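Local coordinates for protein 3-dehydroshikimate dehydratase (PDB 3DX5) that catalyses the manganese-dependent dehydration of 3-dehydroshikimate to 3,4-dihydroxybenzoate, the catechol building block of the siderophore petrobactin, at residues 195-200 with 244-249; 167-172 with 188-193; 31-36 with 63-68. All coordinates share one frame; numbering follows the deposited sequence.

Contact 1: 195-200 with 244-249; sequences QHYHFK and RDTDHF. With MN (manganese (II) ion), chain B; DHB (3,4-dihydroxybenzoic acid), chain D.
Tyr197 reaches across to Thr246 and donates a hydrogen bond to that side chain: OH lies 2.7 Å from Thr246 OG1, which sits in the plane of the ring at its edge. The threonine hydroxyl also bonds to the carbonyl of Val243, so this small two-way group ties the tyrosine to the end of helix 236-243. The ring gets there because CG stands opposite the carbonyl carbon (chi1 -44°), which sends it along the incoming loop, where CE2 touches His248 CB at 3.7 Å. His248 lays its imidazole flat over the backbone of Gln195, whose CA is 3.8 Å from the ring centre, a CH-pi contact. Residues 244-249 lead into the last strand of a (beta/alpha)8 TIM barrel, which runs parallel to 194-202. Tyr197 N gives Phe249 O a fairly straight bond of 2.9 Å (160° at the hydrogen), arriving nearly along the C=O axis. Where Gln195 O and Phe249 N stand too far apart to meet, a water bridges them. The His196 ring presents one face to Phe249 CB in a second CH-pi contact, while its ND1 donates in the ring plane to Tyr197 O and its NE2 pairs with Thr65 OG1; with both nitrogens engaged, the buried imidazole is fixed in rotation. Further along the strand, His198 ND1 binds manganese at 2.3 Å. Lys200, extended until its last bend (chi4 -64°), brings NZ to 2.8 Å from O3 of the bound dihydroxybenzoate, the same oxygen that coordinates the metal; NZ is also held by Asp172 in a salt bridge and by Glu253.

Contact 2: 167-172 with 188-193; sequences LKINLD and QQLRPW. With MN (manganese (II) ion), chain B.
Leu171 and Leu190 meet through methyl groups, CD1 to CD1 at 4.0 Å, their side chains slanting across one another. Ile169, two residues earlier on the same side of the strand, touches the same leucine more lightly. With its CG1 beside the backbone N (chi1 -64°), it turns that branch to Trp193 CB, 3.8 Å away. Branched aliphatic residues suit this layer between barrel and helix, because they fill it without polar groups that would need partners. The indole itself runs on past the isoleucine: Trp193 CD1 lies 3.8 Å from Leu167 O, Pro192 CB covers part of one ring face, and Leu159 of helix 152-162 packs nearby. The whole belongs to a beta-alpha-beta unit of the TIM barrel, in which strand 167-172 is followed by helix 183-190 and then by the neighbouring parallel strand 194-202. At the turn out of the helix, Trp193 N bonds back to Leu190 O. The carbonyl of Trp193 accepts Ile169 N at 2.8 Å, the donor standing 43° out of the carbonyl plane. Lys168 CB brushes this same oxygen at 3.2 Å, and its bent chain (chi2 -69°) carries the ammonium outward to a water, which also lies within hydrogen-bonding distance of Pro192 O. At the far end of the strand, Asp172 OD2 binds manganese at 2.1 Å, and its carboxylate forms a salt bridge with Lys200. Direct grip between the segments thus comes from one backbone bond and several aliphatic contacts, which suggests that burial of aliphatic groups does much of the work of seating the helix end against a strand whose other end serves the metal.

Contact 3: 31-36 with 63-68; sequences GIELWG and EITMIS
Glu33 and Ser68 face each other on the inner side of two neighbouring strands: the serine OG donates to Glu33 OE2 at 2.7 Å, coming to the anti side of the carboxylate and 30° out of its plane. Ser68 has two conformers, so the bond may be held only part of the time. The carboxylate has other partners as well: OE1 bonds to Ser251 and OE2 also to His198, a metal ligand that it probably orients. Glu33 reaches them with CG anti to the backbone N (chi1 166°) and an extended chain, and alongside it, pointing the same way, runs Met66, here selenomethionine, its CE 3.5 Å from Glu33 CD. These are two parallel strands of the TIM barrel, 18° apart in direction, joined by a ladder of backbone bonds such as Leu34 N to Met66 O. At Thr65 the second strand gains a residue over the first, a beta bulge. Packing is tight there: Thr65 CG2 lies 3.5 Å from Gly31 CA, where a side chain would otherwise stand, so glycine suits the place. On the outer side Ile32, Leu34, Ile64 and Ile67 form an aliphatic layer, of which the last three pack on helix 79-96; Ile32 CB is 4.0 Å from Ile64 CD1. At the catalytic end, Trp35 brings CD1 to 3.3 Å from Ser68 O, in line with the ring edge, while NE1 bonds to Tyr70, a substrate-binding residue; the indole also packs on Ala219 of the second subunit. By contrast the side chain of Glu63, at the other end, is exposed and loosely placed, coming no nearer than 4.5 Å to the opposite strand, so that here the backbone makes the link, Glu63 O lying 2.8 Å from Ile32 N.

How the contacts relate
All three contacts belong to one barrel, but at different depths. Contact 3 is the buried one, strand against strand, with a polar inner and an aliphatic outer side. Contacts 1 and 2 are partly buried: each sets a strand against the segment that leads into the neighbouring strand, contact 1 with rings, hydroxyls and waters, contact 2 mainly with aliphatic groups. Strands 194-202 and 167-172 are neighbours in the sheet, so contacts 1 and 2 adjoin and each supplies a manganese ligand. Contact 3, about 13 Å from contact 1 between centres, supplies none, yet its Glu33 bonds to the ligand His198 as a second-shell residue, while Thr65 bonds to His196.

Contact 1: 195-200 with 244-249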
# COMPACT_ATOMS: atom_id res chain seq x y z
N GLN A 195 -14.37 21.49 5.57
CA GLN A 195 -14.31 21.72 4.11
C GLN A 195 -14.54 20.44 3.30
O GLN A 195 -14.67 20.50 2.07
CB GLN A 195 -12.98 22.35 3.71
CG GLN A 195 -12.75 23.72 4.32
CD GLN A 195 -13.38 24.84 3.53
OE1 GLN A 195 -14.61 24.99 3.51
NE2 GLN A 195 -12.55 25.64 2.87
N HIS A 196 -14.59 19.30 3.99
CA HIS A 196 -14.65 17.99 3.31
C HIS A 196 -15.15 16.94 4.29
O HIS A 196 -15.00 17.10 5.53
CB HIS A 196 -13.25 17.59 2.77
CG HIS A 196 -13.26 16.78 1.49
ND1 HIS A 196 -13.62 15.45 1.44
CD2 HIS A 196 -12.85 17.10 0.24
CE1 HIS A 196 -13.48 14.99 0.21
NE2 HIS A 196 -13.01 15.98 -0.54
N TYR A 197 -15.76 15.88 3.78
CA TYR A 197 -16.12 14.72 4.64
C TYR A 197 -15.52 13.42 4.10
O TYR A 197 -15.23 13.31 2.92
CB TYR A 197 -17.64 14.48 4.71
CG TYR A 197 -18.44 15.73 4.90
CD1 TYR A 197 -18.60 16.29 6.17
CD2 TYR A 197 -19.05 16.38 3.80
CE1 TYR A 197 -19.34 17.45 6.36
CE2 TYR A 197 -19.81 17.52 3.98
CZ TYR A 197 -19.93 18.06 5.26
OH TYR A 197 -20.68 19.20 5.47
N HIS A 198 -15.38 12.45 5.00
CA HIS A 198 -15.15 11.03 4.67
C HIS A 198 -16.33 10.26 5.20
O HIS A 198 -16.70 10.44 6.37
CB HIS A 198 -13.86 10.52 5.34
CG HIS A 198 -12.62 10.81 4.56
ND1 HIS A 198 -11.37 10.37 4.95
CD2 HIS A 198 -12.45 11.50 3.40
CE1 HIS A 198 -10.48 10.77 4.05
NE2 HIS A 198 -11.11 11.45 3.11
N PHE A 199 -16.90 9.39 4.38
CA PHE A 199 -18.01 8.54 4.76
C PHE A 199 -17.54 7.08 4.68
O PHE A 199 -17.23 6.58 3.59
CB PHE A 199 -19.17 8.67 3.75
CG PHE A 199 -20.03 9.93 3.89
CD1 PHE A 199 -19.70 10.96 4.76
CD2 PHE A 199 -21.14 10.09 3.06
CE1 PHE A 199 -20.50 12.11 4.85
CE2 PHE A 199 -21.96 11.23 3.14
CZ PHE A 199 -21.63 12.25 4.04
N LYS A 200 -17.51 6.36 5.80
CA LYS A 200 -17.32 4.91 5.74
C LYS A 200 -18.06 4.33 6.94
O LYS A 200 -18.45 5.08 7.85
CB LYS A 200 -15.82 4.50 5.68
CG LYS A 200 -14.94 5.00 6.88
CD LYS A 200 -13.50 4.43 6.75
CE LYS A 200 -12.59 4.83 7.93
NZ LYS A 200 -12.36 6.31 8.00
N ARG A 244 -26.31 17.39 3.65
CA ARG A 244 -26.67 17.43 2.22
C ARG A 244 -26.83 18.80 1.61
O ARG A 244 -26.77 18.91 0.40
CB ARG A 244 -27.89 16.56 1.86
CG ARG A 244 -29.24 17.11 2.23
CD ARG A 244 -30.19 15.96 2.09
NE ARG A 244 -31.61 16.31 2.05
CZ ARG A 244 -32.32 16.86 3.03
NH1 ARG A 244 -31.76 17.21 4.19
NH2 ARG A 244 -33.61 17.09 2.85
N ASP A 245 -27.04 19.84 2.42
CA ASP A 245 -27.11 21.21 1.91
C ASP A 245 -25.93 22.06 2.40
O ASP A 245 -26.09 23.24 2.71
CB ASP A 245 -28.42 21.90 2.35
CG ASP A 245 -29.64 21.23 1.79
OD1 ASP A 245 -29.94 21.42 0.59
OD2 ASP A 245 -30.32 20.51 2.56
N THR A 246 -24.78 21.42 2.52
CA THR A 246 -23.50 22.13 2.62
C THR A 246 -22.89 21.92 1.25
O THR A 246 -23.36 21.07 0.47
CB THR A 246 -22.52 21.58 3.72
OG1 THR A 246 -22.11 20.24 3.40
CG2 THR A 246 -23.19 21.55 5.10
N ASP A 247 -21.84 22.68 0.96
CA ASP A 247 -21.25 22.66 -0.36
C ASP A 247 -20.05 21.69 -0.47
O ASP A 247 -19.44 21.59 -1.53
CB ASP A 247 -20.84 24.08 -0.73
CG ASP A 247 -22.03 25.02 -0.85
OD1 ASP A 247 -23.11 24.58 -1.29
OD2 ASP A 247 -21.90 26.21 -0.50
N HIS A 248 -19.74 20.98 0.60
CA HIS A 248 -18.49 20.17 0.68
C HIS A 248 -18.66 18.80 0.10
O HIS A 248 -19.76 18.22 0.11
CB HIS A 248 -17.96 20.10 2.12
CG HIS A 248 -17.98 21.44 2.81
ND1 HIS A 248 -17.38 22.56 2.28
CD2 HIS A 248 -18.59 21.84 3.95
CE1 HIS A 248 -17.57 23.59 3.09
NE2 HIS A 248 -18.31 23.18 4.11
N PHE A 249 -17.58 18.28 -0.48
CA PHE A 249 -17.61 16.93 -1.01
C PHE A 249 -17.59 15.92 0.13
O PHE A 249 -16.92 16.14 1.16
CB PHE A 249 -16.39 16.70 -1.91
CG PHE A 249 -16.58 17.17 -3.35
CD1 PHE A 249 -16.19 18.48 -3.74
CD2 PHE A 249 -17.16 16.33 -4.29
CE1 PHE A 249 -16.40 18.92 -5.07
CE2 PHE A 249 -17.35 16.74 -5.61
CZ PHE A 249 -16.96 18.04 -6.01
MN MN B . -10.63 8.94 6.55
C1 DHB D . -6.36 6.64 6.18
C2 DHB D . -7.58 7.27 6.41
C3 DHB D . -8.52 6.72 7.29
O3 DHB D . -9.74 7.28 7.56
C4 DHB D . -8.17 5.48 7.99
O4 DHB D . -9.09 4.98 8.84
C5 DHB D . -6.93 4.87 7.78
C6 DHB D . -6.04 5.46 6.87
C DHB D . -5.38 7.25 5.20
O1 DHB D . -4.26 6.79 4.98
O2 DHB D . -5.74 8.34 4.52
O HOH W 1 -15.07 19.88 -0.45
O HOH W 2 -15.92 22.89 -0.05

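Contact 2: 167-172 with 188-193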
# COMPACT_ATOMS: atom_id res chain seq x y z
N LEU A 167 -6.56 26.78 8.51
CA LEU A 167 -6.67 25.44 9.12
C LEU A 167 -8.14 25.05 9.09
O LEU A 167 -9.01 25.77 9.62
CB LEU A 167 -6.20 25.46 10.57
CG LEU A 167 -6.22 24.06 11.18
CD1 LEU A 167 -5.21 23.19 10.40
CD2 LEU A 167 -5.84 24.19 12.66
N LYS A 168 -8.41 23.91 8.47
CA LYS A 168 -9.80 23.47 8.31
C LYS A 168 -9.87 22.01 8.74
O LYS A 168 -8.86 21.48 9.20
CB LYS A 168 -10.23 23.66 6.87
CG LYS A 168 -10.17 25.14 6.42
CD LYS A 168 -11.26 25.99 7.12
CE LYS A 168 -11.16 27.44 6.67
NZ LYS A 168 -12.24 28.23 7.27
N ILE A 169 -11.04 21.39 8.60
CA ILE A 169 -11.27 20.00 9.04
C ILE A 169 -11.82 19.13 7.88
O ILE A 169 -12.76 19.54 7.15
CB ILE A 169 -12.31 19.95 10.22
CG1 ILE A 169 -11.77 20.68 11.49
CG2 ILE A 169 -12.74 18.48 10.58
CD1 ILE A 169 -10.56 19.99 12.17
N ASN A 170 -11.29 17.92 7.78
CA ASN A 170 -11.90 16.84 7.03
C ASN A 170 -12.63 15.96 8.05
O ASN A 170 -11.98 15.24 8.85
CB ASN A 170 -10.86 15.98 6.29
CG ASN A 170 -11.53 14.88 5.46
OD1 ASN A 170 -12.66 15.04 5.02
ND2 ASN A 170 -10.87 13.75 5.33
N LEU A 171 -13.97 16.00 8.04
CA LEU A 171 -14.76 15.33 9.09
C LEU A 171 -15.01 13.87 8.69
O LEU A 171 -15.75 13.59 7.74
CB LEU A 171 -16.08 16.07 9.34
CG LEU A 171 -16.95 15.52 10.48
CD1 LEU A 171 -16.17 15.26 11.72
CD2 LEU A 171 -18.04 16.53 10.78
N ASP A 172 -14.39 12.94 9.41
CA ASP A 172 -14.52 11.50 9.11
C ASP A 172 -15.48 10.96 10.18
O ASP A 172 -15.10 10.74 11.34
CB ASP A 172 -13.12 10.86 9.15
CG ASP A 172 -13.11 9.39 8.73
OD1 ASP A 172 -14.03 8.62 9.08
OD2 ASP A 172 -12.14 8.99 8.07
N GLN A 188 -22.25 19.85 13.85
CA GLN A 188 -22.79 21.16 14.17
C GLN A 188 -21.71 21.99 14.87
O GLN A 188 -21.58 23.20 14.61
CB GLN A 188 -24.08 21.11 15.01
CG GLN A 188 -25.30 20.62 14.20
CD GLN A 188 -26.50 20.25 15.06
OE1 GLN A 188 -26.44 20.25 16.29
NE2 GLN A 188 -27.61 19.92 14.40
N GLN A 189 -20.92 21.33 15.72
CA GLN A 189 -19.89 22.03 16.47
C GLN A 189 -18.70 22.35 15.61
O GLN A 189 -18.09 23.38 15.82
CB GLN A 189 -19.44 21.23 17.70
CG GLN A 189 -20.49 21.27 18.82
CD GLN A 189 -20.01 20.56 20.06
OE1 GLN A 189 -19.02 20.95 20.66
NE2 GLN A 189 -20.73 19.51 20.47
N LEU A 190 -18.37 21.48 14.66
CA LEU A 190 -17.21 21.69 13.79
C LEU A 190 -17.50 22.45 12.49
O LEU A 190 -16.56 22.81 11.77
CB LEU A 190 -16.50 20.37 13.45
CG LEU A 190 -15.75 19.70 14.62
CD1 LEU A 190 -15.50 18.23 14.28
CD2 LEU A 190 -14.44 20.46 14.90
N ARG A 191 -18.79 22.70 12.22
CA ARG A 191 -19.21 23.36 10.99
C ARG A 191 -18.37 24.56 10.47
O ARG A 191 -18.08 24.61 9.27
CB ARG A 191 -20.70 23.75 11.01
CG ARG A 191 -21.22 23.94 9.55
CD ARG A 191 -22.72 24.21 9.48
NE ARG A 191 -23.13 24.42 8.09
CZ ARG A 191 -24.39 24.33 7.64
NH1 ARG A 191 -25.38 24.02 8.48
NH2 ARG A 191 -24.64 24.56 6.36
N PRO A 192 -17.99 25.52 11.35
CA PRO A 192 -17.23 26.66 10.85
C PRO A 192 -15.89 26.30 10.19
O PRO A 192 -15.39 27.09 9.38
CB PRO A 192 -16.98 27.50 12.11
CG PRO A 192 -18.15 27.19 13.00
CD PRO A 192 -18.34 25.68 12.78
N TRP A 193 -15.33 25.13 10.51
CA TRP A 193 -14.03 24.69 9.97
C TRP A 193 -14.10 23.59 8.91
O TRP A 193 -13.11 23.26 8.30
CB TRP A 193 -13.13 24.20 11.11
CG TRP A 193 -12.87 25.27 12.09
CD1 TRP A 193 -11.88 26.22 12.02
CD2 TRP A 193 -13.62 25.55 13.29
NE1 TRP A 193 -11.96 27.05 13.11
CE2 TRP A 193 -13.02 26.67 13.90
CE3 TRP A 193 -14.74 24.96 13.90
CZ2 TRP A 193 -13.50 27.23 15.12
CZ3 TRP A 193 -15.23 25.51 15.10
CH2 TRP A 193 -14.60 26.63 15.70
MN MN B . -10.63 8.94 6.55
O HOH W 3 -14.62 26.89 6.44

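Contact 3: 31-36 with 63-68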
# COMPACT_ATOMS: atom_id res chain seq x y z
N GLY A 31 -16.40 14.36 -7.97
CA GLY A 31 -15.06 14.70 -7.54
C GLY A 31 -14.20 13.47 -7.37
O GLY A 31 -14.72 12.33 -7.24
N ILE A 32 -12.89 13.70 -7.41
CA ILE A 32 -11.91 12.66 -7.08
C ILE A 32 -10.99 13.23 -5.99
O ILE A 32 -10.45 14.32 -6.15
CB ILE A 32 -11.11 12.23 -8.33
CG1 ILE A 32 -12.06 11.49 -9.30
CG2 ILE A 32 -9.90 11.34 -7.92
CD1 ILE A 32 -11.46 11.34 -10.71
N GLU A 33 -10.83 12.48 -4.91
CA GLU A 33 -9.90 12.85 -3.85
C GLU A 33 -8.66 12.02 -4.15
O GLU A 33 -8.67 10.75 -4.08
CB GLU A 33 -10.49 12.53 -2.46
CG GLU A 33 -9.43 12.57 -1.31
CD GLU A 33 -10.03 12.23 0.06
OE1 GLU A 33 -11.28 12.23 0.22
OE2 GLU A 33 -9.24 11.94 1.01
N LEU A 34 -7.59 12.73 -4.51
CA LEU A 34 -6.42 12.09 -5.05
C LEU A 34 -5.41 11.86 -3.94
O LEU A 34 -4.97 12.83 -3.31
CB LEU A 34 -5.80 12.98 -6.13
CG LEU A 34 -4.70 12.44 -7.02
CD1 LEU A 34 -4.99 11.13 -7.67
CD2 LEU A 34 -4.49 13.51 -8.10
N TRP A 35 -5.01 10.60 -3.74
CA TRP A 35 -3.97 10.28 -2.76
C TRP A 35 -2.65 10.95 -3.18
O TRP A 35 -2.33 10.96 -4.38
CB TRP A 35 -3.81 8.76 -2.78
CG TRP A 35 -3.23 8.13 -1.54
CD1 TRP A 35 -3.16 8.66 -0.26
CD2 TRP A 35 -2.69 6.80 -1.47
NE1 TRP A 35 -2.59 7.71 0.60
CE2 TRP A 35 -2.29 6.58 -0.13
CE3 TRP A 35 -2.52 5.77 -2.42
CZ2 TRP A 35 -1.71 5.36 0.28
CZ3 TRP A 35 -1.94 4.56 -2.01
CH2 TRP A 35 -1.54 4.37 -0.67
N GLY A 36 -1.92 11.53 -2.23
CA GLY A 36 -0.74 12.31 -2.53
C GLY A 36 0.31 11.55 -3.32
O GLY A 36 0.90 12.10 -4.27
N GLU A 63 -13.83 17.09 -10.77
CA GLU A 63 -12.76 17.94 -10.36
C GLU A 63 -11.94 17.14 -9.34
O GLU A 63 -12.39 16.10 -8.85
CB GLU A 63 -13.30 19.23 -9.71
CG GLU A 63 -14.01 19.00 -8.36
CD GLU A 63 -14.77 20.25 -7.89
OE1 GLU A 63 -14.17 21.06 -7.12
OE2 GLU A 63 -15.95 20.42 -8.30
N ILE A 64 -10.75 17.61 -9.03
CA ILE A 64 -9.97 17.01 -7.94
C ILE A 64 -10.37 17.76 -6.67
O ILE A 64 -10.24 18.99 -6.61
CB ILE A 64 -8.45 17.10 -8.24
CG1 ILE A 64 -8.12 16.42 -9.59
CG2 ILE A 64 -7.61 16.57 -7.03
CD1 ILE A 64 -8.52 14.91 -9.66
N THR A 65 -10.91 17.06 -5.69
CA THR A 65 -11.49 17.73 -4.50
C THR A 65 -10.42 18.14 -3.47
O THR A 65 -10.62 19.10 -2.68
CB THR A 65 -12.59 16.86 -3.78
OG1 THR A 65 -11.99 15.77 -3.07
CG2 THR A 65 -13.57 16.27 -4.77
N MSE A 66 -9.31 17.42 -3.48
CA MSE A 66 -8.33 17.48 -2.41
C MSE A 66 -7.21 16.52 -2.76
O MSE A 66 -7.45 15.50 -3.42
CB MSE A 66 -8.98 17.05 -1.08
CG MSE A 66 -8.05 17.07 0.16
SE MSE A 66 -9.13 17.11 1.83
CE MSE A 66 -9.92 15.32 1.74
N ILE A 67 -6.00 16.83 -2.30
CA ILE A 67 -4.93 15.85 -2.30
C ILE A 67 -4.71 15.40 -0.86
O ILE A 67 -4.52 16.25 0.04
CB ILE A 67 -3.65 16.45 -2.89
CG1 ILE A 67 -3.90 16.73 -4.39
CG2 ILE A 67 -2.49 15.49 -2.67
CD1 ILE A 67 -2.90 17.68 -5.00
N SER A 68 -4.71 14.09 -0.64
CA SER A 68 -4.65 13.58 0.72
C SER A 68 -3.32 12.91 1.03
O SER A 68 -2.93 11.92 0.41
CB SER A 68 -5.85 12.66 0.98
OG SER A 68 -7.03 13.36 0.63